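Side-chain contacts in xylose isomerase-like TIM barrel (Anabaena variabilis ATCC 29413, PDB 2QW5), which binds a zinc ion and D-xylose in its barrel and is probably a sugar or sugar-phosphate isomerase or epimerase: residues E65-L70 with A119-E124; E58-D63 with L111-D116; L261-F266 with I322-K327. All coordinates share one frame; numbering follows the deposited sequence.

Contact 1: E65-L70 with A119-E124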
loop_
_atom_site.group_PDB
_atom_site.type_symbol
_atom_site.label_atom_id
_atom_site.label_comp_id
_atom_site.label_asym_id
_atom_site.label_seq_id
_atom_site.Cartn_x
_atom_site.Cartn_y
_atom_site.Cartn_z
ATOM N N GLU A 65 -30.239 -19.009 11.610
ATOM C CA GLU A 65 -30.731 -19.242 12.959
ATOM C C GLU A 65 -30.452 -18.046 13.864
ATOM O O GLU A 65 -31.335 -17.599 14.572
ATOM C CB GLU A 65 -30.089 -20.527 13.497
ATOM C CG GLU A 65 -30.493 -20.931 14.897
ATOM C CD GLU A 65 -30.081 -22.374 15.184
ATOM O OE1 GLU A 65 -28.870 -22.699 14.997
ATOM O OE2 GLU A 65 -30.972 -23.170 15.578
ATOM N N ASN A 66 -29.246 -17.489 13.807
ATOM C CA ASN A 66 -28.929 -16.316 14.642
ATOM C C ASN A 66 -29.771 -15.098 14.312
ATOM O O ASN A 66 -30.304 -14.459 15.205
ATOM C CB ASN A 66 -27.442 -15.951 14.556
ATOM C CG ASN A 66 -26.545 -16.987 15.194
ATOM O OD1 ASN A 66 -26.978 -17.810 16.021
ATOM N ND2 ASN A 66 -25.285 -16.945 14.822
ATOM N N TYR A 67 -29.890 -14.765 13.028
ATOM C CA TYR A 67 -30.718 -13.595 12.630
ATOM C C TYR A 67 -32.226 -13.832 12.910
ATOM O O TYR A 67 -32.953 -12.887 13.212
ATOM C CB TYR A 67 -30.434 -13.185 11.161
ATOM C CG TYR A 67 -29.078 -12.484 11.008
ATOM C CD1 TYR A 67 -28.919 -11.159 11.416
ATOM C CD2 TYR A 67 -27.989 -13.099 10.376
ATOM C CE1 TYR A 67 -27.705 -10.477 11.266
ATOM C CE2 TYR A 67 -26.753 -12.412 10.211
ATOM C CZ TYR A 67 -26.631 -11.107 10.649
ATOM O OH TYR A 67 -25.445 -10.433 10.520
ATOM N N THR A 68 -32.677 -15.088 12.798
ATOM C CA THR A 68 -34.063 -15.446 13.139
ATOM C C THR A 68 -34.244 -15.147 14.637
ATOM O O THR A 68 -35.218 -14.514 15.037
ATOM C CB THR A 68 -34.380 -16.911 12.845
ATOM O OG1 THR A 68 -34.291 -17.160 11.430
ATOM C CG2 THR A 68 -35.804 -17.274 13.355
ATOM N N ASN A 69 -33.267 -15.540 15.444
ATOM C CA ASN A 69 -33.307 -15.269 16.886
ATOM C C ASN A 69 -33.239 -13.780 17.213
ATOM O O ASN A 69 -33.833 -13.342 18.207
ATOM C CB ASN A 69 -32.195 -16.051 17.612
ATOM C CG ASN A 69 -32.384 -17.575 17.542
ATOM O OD1 ASN A 69 -33.449 -18.074 17.218
ATOM N ND2 ASN A 69 -31.330 -18.305 17.838
ATOM N N LEU A 70 -32.514 -12.995 16.404
ATOM C CA LEU A 70 -32.465 -11.546 16.575
ATOM C C LEU A 70 -33.857 -10.970 16.301
ATOM O O LEU A 70 -34.361 -10.186 17.096
ATOM C CB LEU A 70 -31.381 -10.873 15.683
ATOM C CG LEU A 70 -31.227 -9.341 15.763
ATOM C CD1 LEU A 70 -30.915 -8.864 17.200
ATOM C CD2 LEU A 70 -30.188 -8.826 14.788
ATOM N N ALA A 119 -35.238 -12.167 4.783
ATOM C CA ALA A 119 -36.586 -12.679 5.033
ATOM C C ALA A 119 -36.777 -13.040 6.508
ATOM O O ALA A 119 -37.800 -12.668 7.099
ATOM C CB ALA A 119 -36.870 -13.877 4.117
ATOM N N ALA A 120 -35.784 -13.703 7.129
ATOM C CA ALA A 120 -35.856 -14.096 8.572
ATOM C C ALA A 120 -35.978 -12.899 9.467
ATOM O O ALA A 120 -36.581 -12.984 10.539
ATOM C CB ALA A 120 -34.647 -14.992 8.995
ATOM N N LEU A 121 -35.419 -11.764 9.022
ATOM C CA LEU A 121 -35.580 -10.467 9.708
ATOM C C LEU A 121 -36.897 -9.758 9.360
ATOM O O LEU A 121 -37.084 -8.603 9.737
ATOM C CB LEU A 121 -34.370 -9.549 9.410
ATOM C CG LEU A 121 -33.012 -9.943 10.004
ATOM C CD1 LEU A 121 -31.860 -9.168 9.421
ATOM C CD2 LEU A 121 -33.043 -9.718 11.496
ATOM N N GLY A 122 -37.807 -10.431 8.633
ATOM C CA GLY A 122 -39.059 -9.850 8.174
ATOM C C GLY A 122 -38.924 -8.841 7.056
ATOM O O GLY A 122 -39.907 -8.177 6.710
ATOM N N GLY A 123 -37.725 -8.764 6.454
ATOM C CA GLY A 123 -37.407 -7.733 5.515
ATOM C C GLY A 123 -37.857 -8.069 4.126
ATOM O O GLY A 123 -37.885 -9.240 3.725
ATOM N N GLU A 124 -38.197 -7.015 3.396
ATOM C CA GLU A 124 -38.642 -7.113 2.031
ATOM C C GLU A 124 -37.748 -6.363 1.051
ATOM O O GLU A 124 -38.034 -6.307 -0.132
ATOM C CB GLU A 124 -40.101 -6.693 2.026
ATOM C CG GLU A 124 -40.965 -7.820 2.799
ATOM C CD GLU A 124 -42.438 -7.483 3.073
ATOM O OE1 GLU A 124 -42.733 -6.566 3.904
ATOM O OE2 GLU A 124 -43.285 -8.189 2.480
#
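The apolar part of this contact is carried by Leu121, whose two methyl branches divide between Tyr67 and Leu70. Leu121 CD1 meets Tyr67 CD1 at 4.1 Å, approaching the ring obliquely. The other branch, Leu121 CD2, rests 3.6 Å from the backbone carbonyl oxygen Tyr67 O. More loosely, Leu121 CD2 lies 4.4 Å from Leu70 CD2. Leu121 gets there by turning CG away from its own carbonyl carbon (chi1 -69°), and farther in its side chain also packs on Phe50, Ile84 and Thr86 of the barrel strands.

The approach of the two backbones is closest where Thr68 faces Ala120, with CA atoms 5.1 Å apart. Here the Ala120 methyl CB lies 3.3 Å from Thr68 OG1. This is a van der Waals touch, since the hydroxyl has its polar partner one turn back in its own helix, at Leu64 O.

Polar links lie at the end of helix 101-120. Gly122 N bonds to Ala119 O at 2.7 Å and Gly123 N to Thr118 O, while Leu121 O accepts a hydrogen bond from Arg71 NH1 of helix 60-76. Gly122, with positive phi (72°), is the C-prime residue of a Schellman motif, which ends the helix and leads the chain into strand 125-128, as part of a beta-alpha-beta unit of the TIM barrel.

Contact 2: E58-D63 with L111-D116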
loop_
_atom_site.group_PDB
_atom_site.type_symbol
_atom_site.label_atom_id
_atom_site.label_comp_id
_atom_site.label_asym_id
_atom_site.label_seq_id
_atom_site.Cartn_x
_atom_site.Cartn_y
_atom_site.Cartn_z
ATOM N N GLU A 58 -19.583 -22.471 5.410
ATOM C CA GLU A 58 -19.996 -23.541 6.317
ATOM C C GLU A 58 -20.970 -23.080 7.394
ATOM O O GLU A 58 -21.611 -23.923 8.001
ATOM C CB GLU A 58 -18.806 -24.234 7.009
ATOM C CG GLU A 58 -17.779 -23.329 7.723
ATOM C CD GLU A 58 -16.576 -22.952 6.821
ATOM O OE1 GLU A 58 -16.713 -22.779 5.551
ATOM O OE2 GLU A 58 -15.482 -22.821 7.414
ATOM N N ASN A 59 -21.067 -21.771 7.633
ATOM C CA ASN A 59 -21.972 -21.195 8.652
ATOM C C ASN A 59 -23.292 -20.586 8.138
ATOM O O ASN A 59 -23.944 -19.860 8.892
ATOM C CB ASN A 59 -21.216 -20.150 9.460
ATOM C CG ASN A 59 -19.993 -20.698 10.129
ATOM O OD1 ASN A 59 -19.930 -21.886 10.438
ATOM N ND2 ASN A 59 -19.002 -19.828 10.373
ATOM N N TYR A 60 -23.716 -20.882 6.909
ATOM C CA TYR A 60 -25.000 -20.332 6.427
ATOM C C TYR A 60 -26.221 -20.647 7.280
ATOM O O TYR A 60 -27.022 -19.725 7.585
ATOM C CB TYR A 60 -25.296 -20.710 4.984
ATOM C CG TYR A 60 -24.312 -20.143 3.976
ATOM C CD1 TYR A 60 -23.716 -18.875 4.143
ATOM C CD2 TYR A 60 -24.077 -20.808 2.779
ATOM C CE1 TYR A 60 -22.836 -18.347 3.204
ATOM C CE2 TYR A 60 -23.207 -20.273 1.818
ATOM C CZ TYR A 60 -22.611 -19.038 2.035
ATOM O OH TYR A 60 -21.739 -18.512 1.152
ATOM N N ALA A 61 -26.339 -21.910 7.682
ATOM C CA ALA A 61 -27.458 -22.355 8.490
ATOM C C ALA A 61 -27.393 -21.697 9.875
ATOM O O ALA A 61 -28.435 -21.208 10.381
ATOM C CB ALA A 61 -27.491 -23.882 8.565
ATOM N N GLN A 62 -26.186 -21.621 10.458
ATOM C CA GLN A 62 -26.044 -20.981 11.770
ATOM C C GLN A 62 -26.378 -19.483 11.702
ATOM O O GLN A 62 -27.011 -18.949 12.619
ATOM C CB GLN A 62 -24.655 -21.228 12.394
ATOM C CG GLN A 62 -24.526 -20.721 13.853
ATOM C CD GLN A 62 -25.602 -21.290 14.777
ATOM O OE1 GLN A 62 -25.601 -22.486 15.089
ATOM N NE2 GLN A 62 -26.528 -20.436 15.208
ATOM N N ASP A 63 -25.991 -18.814 10.619
ATOM C CA ASP A 63 -26.324 -17.394 10.440
ATOM C C ASP A 63 -27.841 -17.184 10.395
ATOM O O ASP A 63 -28.361 -16.276 11.051
ATOM C CB ASP A 63 -25.719 -16.833 9.135
ATOM C CG ASP A 63 -24.198 -16.710 9.168
ATOM O OD1 ASP A 63 -23.634 -16.551 10.265
ATOM O OD2 ASP A 63 -23.588 -16.755 8.062
ATOM N N LEU A 111 -25.247 -15.084 -1.821
ATOM C CA LEU A 111 -26.324 -14.090 -1.991
ATOM C C LEU A 111 -27.691 -14.671 -1.614
ATOM O O LEU A 111 -28.481 -13.964 -0.976
ATOM C CB LEU A 111 -26.293 -13.469 -3.380
ATOM C CG LEU A 111 -25.050 -12.640 -3.705
ATOM C CD1 LEU A 111 -24.903 -12.329 -5.256
ATOM C CD2 LEU A 111 -25.019 -11.347 -2.955
ATOM N N LYS A 112 -27.923 -15.963 -1.917
ATOM C CA LYS A 112 -29.194 -16.670 -1.501
ATOM C C LYS A 112 -29.297 -16.775 0.011
ATOM O O LYS A 112 -30.405 -16.613 0.600
ATOM C CB LYS A 112 -29.330 -18.051 -2.114
ATOM C CG LYS A 112 -29.611 -18.096 -3.633
ATOM C CD LYS A 112 -29.660 -19.545 -4.088
ATOM C CE LYS A 112 -30.180 -19.676 -5.501
ATOM N NZ LYS A 112 -30.160 -21.089 -5.994
ATOM N N SER A 113 -28.163 -17.033 0.656
ATOM C CA SER A 113 -28.104 -17.024 2.142
ATOM C C SER A 113 -28.515 -15.674 2.703
ATOM O O SER A 113 -29.233 -15.582 3.729
ATOM C CB SER A 113 -26.676 -17.348 2.652
ATOM O OG SER A 113 -26.522 -16.970 4.002
ATOM N N ARG A 114 -28.021 -14.617 2.077
ATOM C CA ARG A 114 -28.301 -13.276 2.547
ATOM C C ARG A 114 -29.754 -12.925 2.255
ATOM O O ARG A 114 -30.400 -12.292 3.104
ATOM C CB ARG A 114 -27.262 -12.268 2.069
ATOM C CG ARG A 114 -25.985 -12.150 2.951
ATOM C CD ARG A 114 -25.280 -13.444 3.364
ATOM N NE ARG A 114 -24.378 -13.228 4.496
ATOM C CZ ARG A 114 -24.000 -14.143 5.388
ATOM N NH1 ARG A 114 -24.429 -15.399 5.352
ATOM N NH2 ARG A 114 -23.152 -13.785 6.342
ATOM N N VAL A 115 -30.290 -13.368 1.112
ATOM C CA VAL A 115 -31.747 -13.220 0.856
ATOM C C VAL A 115 -32.531 -13.932 2.036
ATOM O O VAL A 115 -33.467 -13.378 2.533
ATOM C CB VAL A 115 -32.225 -13.777 -0.529
ATOM C CG1 VAL A 115 -33.768 -13.791 -0.637
ATOM C CG2 VAL A 115 -31.630 -12.994 -1.751
ATOM N N ASP A 116 -32.155 -15.167 2.405
ATOM C CA ASP A 116 -32.801 -15.903 3.514
ATOM C C ASP A 116 -32.767 -15.155 4.825
ATOM O O ASP A 116 -33.767 -15.099 5.539
ATOM C CB ASP A 116 -32.164 -17.274 3.767
ATOM C CG ASP A 116 -32.385 -18.271 2.630
ATOM O OD1 ASP A 116 -33.268 -18.056 1.780
ATOM O OD2 ASP A 116 -31.689 -19.310 2.638
HETATM O O HOH W 1 -28.215 -18.142 5.760
#
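Arg114 NH1 is held by two oxygens, Asp63 OD2 across the contact and Ser113 OG beside it in the same helix. The salt bridge to Asp63 OD2 spans 3.1 Å and is fairly straight at 156°, and a weak second bond of 3.5 Å runs from Arg114 NH2 to the same Asp63 OD2. Both acceptors of NH1 lie near the guanidinium plane. The carboxylate stands steeply to that plane, 75° away, and offers the anti side of OD2, with NH1 lifted out of the carboxylate plane. The bond from NH1 to Ser113 OG measures 2.9 Å; with Ala53 O taking a hydrogen bond from NH2, it helps fix the rotation of the guanidinium. A bend at chi2 (48°) turns the arginine chain toward helix 60-76, bringing NH1 to Asp63 while it still reaches Ser113 OG.

Ser113 works with both ends of its side chain. Its CB lies over one face of the Tyr60 ring, a CH-pi contact of 3.9 Å to the ring centroid, displaced toward the rim on the CG-CD1 side. Its OG, 3.4 Å from Tyr60 CD1, also binds a water at 2.7 Å. That water donates to Tyr60 O, again over 2.7 Å, and so joins the first turn of helix 60-76 to the middle of helix 101-120. The Tyr60 side chain also touches Phe94 and Tyr110. Salt bridge, water and ring together join two consecutive outer helices of the beta/alpha (TIM) barrel.

Contact 3: L261-F266 with I322-K327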
loop_
_atom_site.group_PDB
_atom_site.type_symbol
_atom_site.label_atom_id
_atom_site.label_comp_id
_atom_site.label_asym_id
_atom_site.label_seq_id
_atom_site.Cartn_x
_atom_site.Cartn_y
_atom_site.Cartn_z
ATOM N N LEU A 261 -27.001 18.457 -0.364
ATOM C CA LEU A 261 -27.952 17.487 -0.941
ATOM C C LEU A 261 -29.048 18.317 -1.612
ATOM O O LEU A 261 -29.664 19.115 -0.948
ATOM C CB LEU A 261 -28.565 16.571 0.131
ATOM C CG LEU A 261 -29.306 15.296 -0.313
ATOM C CD1 LEU A 261 -29.695 14.557 0.922
ATOM C CD2 LEU A 261 -30.552 15.518 -1.185
ATOM N N PRO A 262 -29.261 18.157 -2.924
ATOM C CA PRO A 262 -30.260 18.901 -3.698
ATOM C C PRO A 262 -31.671 18.332 -3.490
ATOM O O PRO A 262 -32.234 17.641 -4.334
ATOM C CB PRO A 262 -29.748 18.738 -5.132
ATOM C CG PRO A 262 -29.146 17.421 -5.156
ATOM C CD PRO A 262 -28.546 17.195 -3.792
ATOM N N TRP A 263 -32.212 18.618 -2.323
ATOM C CA TRP A 263 -33.466 18.039 -1.916
ATOM C C TRP A 263 -34.584 18.082 -2.924
ATOM O O TRP A 263 -35.188 17.025 -3.202
ATOM C CB TRP A 263 -33.946 18.669 -0.621
ATOM C CG TRP A 263 -33.061 18.428 0.531
ATOM C CD1 TRP A 263 -32.104 19.279 1.026
ATOM C CD2 TRP A 263 -33.064 17.278 1.389
ATOM N NE1 TRP A 263 -31.513 18.717 2.131
ATOM C CE2 TRP A 263 -32.074 17.488 2.372
ATOM C CE3 TRP A 263 -33.803 16.077 1.413
ATOM C CZ2 TRP A 263 -31.800 16.537 3.377
ATOM C CZ3 TRP A 263 -33.530 15.140 2.399
ATOM C CH2 TRP A 263 -32.554 15.386 3.384
ATOM N N LYS A 264 -34.826 19.266 -3.488
ATOM C CA LYS A 264 -35.960 19.470 -4.408
ATOM C C LYS A 264 -35.763 18.699 -5.692
ATOM O O LYS A 264 -36.659 17.943 -6.115
ATOM C CB LYS A 264 -36.160 20.956 -4.726
ATOM C CG LYS A 264 -37.414 21.298 -5.488
ATOM C CD LYS A 264 -37.453 22.777 -5.860
ATOM C CE LYS A 264 -38.804 23.117 -6.513
ATOM N NZ LYS A 264 -39.003 24.581 -6.797
ATOM N N SER A 265 -34.586 18.887 -6.296
ATOM C CA SER A 265 -34.249 18.228 -7.575
ATOM C C SER A 265 -34.092 16.737 -7.524
ATOM O O SER A 265 -34.355 16.047 -8.523
ATOM C CB SER A 265 -32.992 18.851 -8.157
ATOM O OG SER A 265 -33.359 20.071 -8.721
ATOM N N PHE A 266 -33.671 16.236 -6.368
ATOM C CA PHE A 266 -33.503 14.803 -6.141
ATOM C C PHE A 266 -34.845 14.151 -5.780
ATOM O O PHE A 266 -35.214 13.155 -6.368
ATOM C CB PHE A 266 -32.464 14.530 -5.035
ATOM C CG PHE A 266 -32.276 13.080 -4.751
ATOM C CD1 PHE A 266 -31.570 12.274 -5.656
ATOM C CD2 PHE A 266 -32.847 12.489 -3.610
ATOM C CE1 PHE A 266 -31.407 10.906 -5.416
ATOM C CE2 PHE A 266 -32.708 11.114 -3.361
ATOM C CZ PHE A 266 -31.965 10.318 -4.271
ATOM N N ILE A 322 -33.870 13.210 10.435
ATOM C CA ILE A 322 -35.294 12.941 10.190
ATOM C C ILE A 322 -36.057 14.267 10.095
ATOM O O ILE A 322 -36.934 14.370 9.267
ATOM C CB ILE A 322 -35.932 11.943 11.203
ATOM C CG1 ILE A 322 -37.374 11.574 10.806
ATOM C CG2 ILE A 322 -35.853 12.470 12.662
ATOM C CD1 ILE A 322 -37.840 10.195 11.370
ATOM N N LYS A 323 -35.704 15.261 10.935
ATOM C CA LYS A 323 -36.338 16.579 10.914
ATOM C C LYS A 323 -36.160 17.251 9.552
ATOM O O LYS A 323 -37.154 17.667 8.934
ATOM C CB LYS A 323 -35.861 17.455 12.081
ATOM C CG LYS A 323 -36.418 17.003 13.457
ATOM C CD LYS A 323 -35.723 17.747 14.611
ATOM C CE LYS A 323 -36.265 17.409 16.026
ATOM N NZ LYS A 323 -37.623 17.952 16.366
ATOM N N VAL A 324 -34.930 17.289 9.042
ATOM C CA VAL A 324 -34.681 17.876 7.705
ATOM C C VAL A 324 -35.392 17.103 6.590
ATOM O O VAL A 324 -35.993 17.720 5.723
ATOM C CB VAL A 324 -33.163 18.160 7.385
ATOM C CG1 VAL A 324 -32.345 16.866 7.145
ATOM C CG2 VAL A 324 -33.065 19.055 6.155
ATOM N N THR A 325 -35.324 15.767 6.614
ATOM C CA THR A 325 -35.968 14.908 5.597
ATOM C C THR A 325 -37.481 15.175 5.534
ATOM O O THR A 325 -38.044 15.330 4.447
ATOM C CB THR A 325 -35.688 13.397 5.853
ATOM O OG1 THR A 325 -34.262 13.178 5.894
ATOM C CG2 THR A 325 -36.347 12.500 4.790
ATOM N N ARG A 326 -38.126 15.235 6.698
ATOM C CA ARG A 326 -39.570 15.532 6.774
ATOM C C ARG A 326 -39.914 16.960 6.323
ATOM O O ARG A 326 -40.923 17.144 5.612
ATOM C CB ARG A 326 -40.140 15.266 8.186
ATOM C CG ARG A 326 -40.193 13.812 8.495
ATOM C CD ARG A 326 -41.296 13.441 9.446
ATOM N NE ARG A 326 -41.428 11.984 9.628
ATOM C CZ ARG A 326 -41.989 11.127 8.754
ATOM N NH1 ARG A 326 -42.413 11.494 7.528
ATOM N NH2 ARG A 326 -42.059 9.842 9.104
ATOM N N LYS A 327 -39.053 17.929 6.677
ATOM C CA LYS A 327 -39.215 19.320 6.287
ATOM C C LYS A 327 -39.200 19.433 4.774
ATOM O O LYS A 327 -40.050 20.080 4.174
ATOM C CB LYS A 327 -38.094 20.208 6.849
ATOM C CG LYS A 327 -38.469 21.694 6.862
ATOM C CD LYS A 327 -37.418 22.680 7.406
ATOM C CE LYS A 327 -36.509 23.274 6.310
ATOM N NZ LYS A 327 -35.535 22.296 5.739
#
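Trp263 CG is turned away from its carbonyl carbon (chi1 -64°), and with chi2 at 98° the indole plane stands nearly perpendicular to the plane of CA, CB and CG and presents its six-membered ring to helix 314-332. On the facing helix, Val324 has CG1 in the position between backbone N and carbonyl carbon (chi1 72°), which aims both methyls at the indole. CG1 reaches Trp263 CZ2 at 3.8 Å and Trp263 CH2 at 4.0 Å; CG2 follows at 4.0 Å from CZ2. The indole and the valine side chain cross at about a right angle.

One residue on, Thr325 meets the neighbouring part of the same ring. Its OG1 lies 3.8 Å from Trp263 CH2, and its CA is 4.0 Å from Trp263 CZ3, so the aromatic ring reaches the helix backbone itself. The hydroxyl is satisfied inside its own helix by Ala321 O, which makes its touch on the indole one of van der Waals packing. Leu261 CD1 lies 3.7 Å above the indole plane, offset toward the rim.

The backbones stay well apart, with 8.5 Å between the CA atoms of Trp263 and Thr325, and the indole bridges the interval. Val248 of strand 243-248 and Leu256 touch both Trp263 and Thr325, while Ile11 of strand 11-14 packs on Thr325. Pro262 and Ser265, at the start of helix 263-273, pack on Trp260 of a second subunit.

Contacts 1 and 2 are successive places along one helix pair, 60-76 with 101-120, their centres 11 Å apart: contact 2 is polar and water-bridged, contact 1 mainly apolar at the end of the second helix. Contact 3 joins helices 263-273 and 314-332 on the opposite side of the chain's centre from contact 2, with about 36 Å between centres and 31 Å from contact 1. None forms part of the substrate or zinc site. The side chains of Arg114 and Tyr67 lie about 11 and 13 Å from bound D-xylose, whereas that of Trp263 is about 14 Å from the zinc ion and that of Thr325 about 10 Å from the side chain of its ligand Glu281.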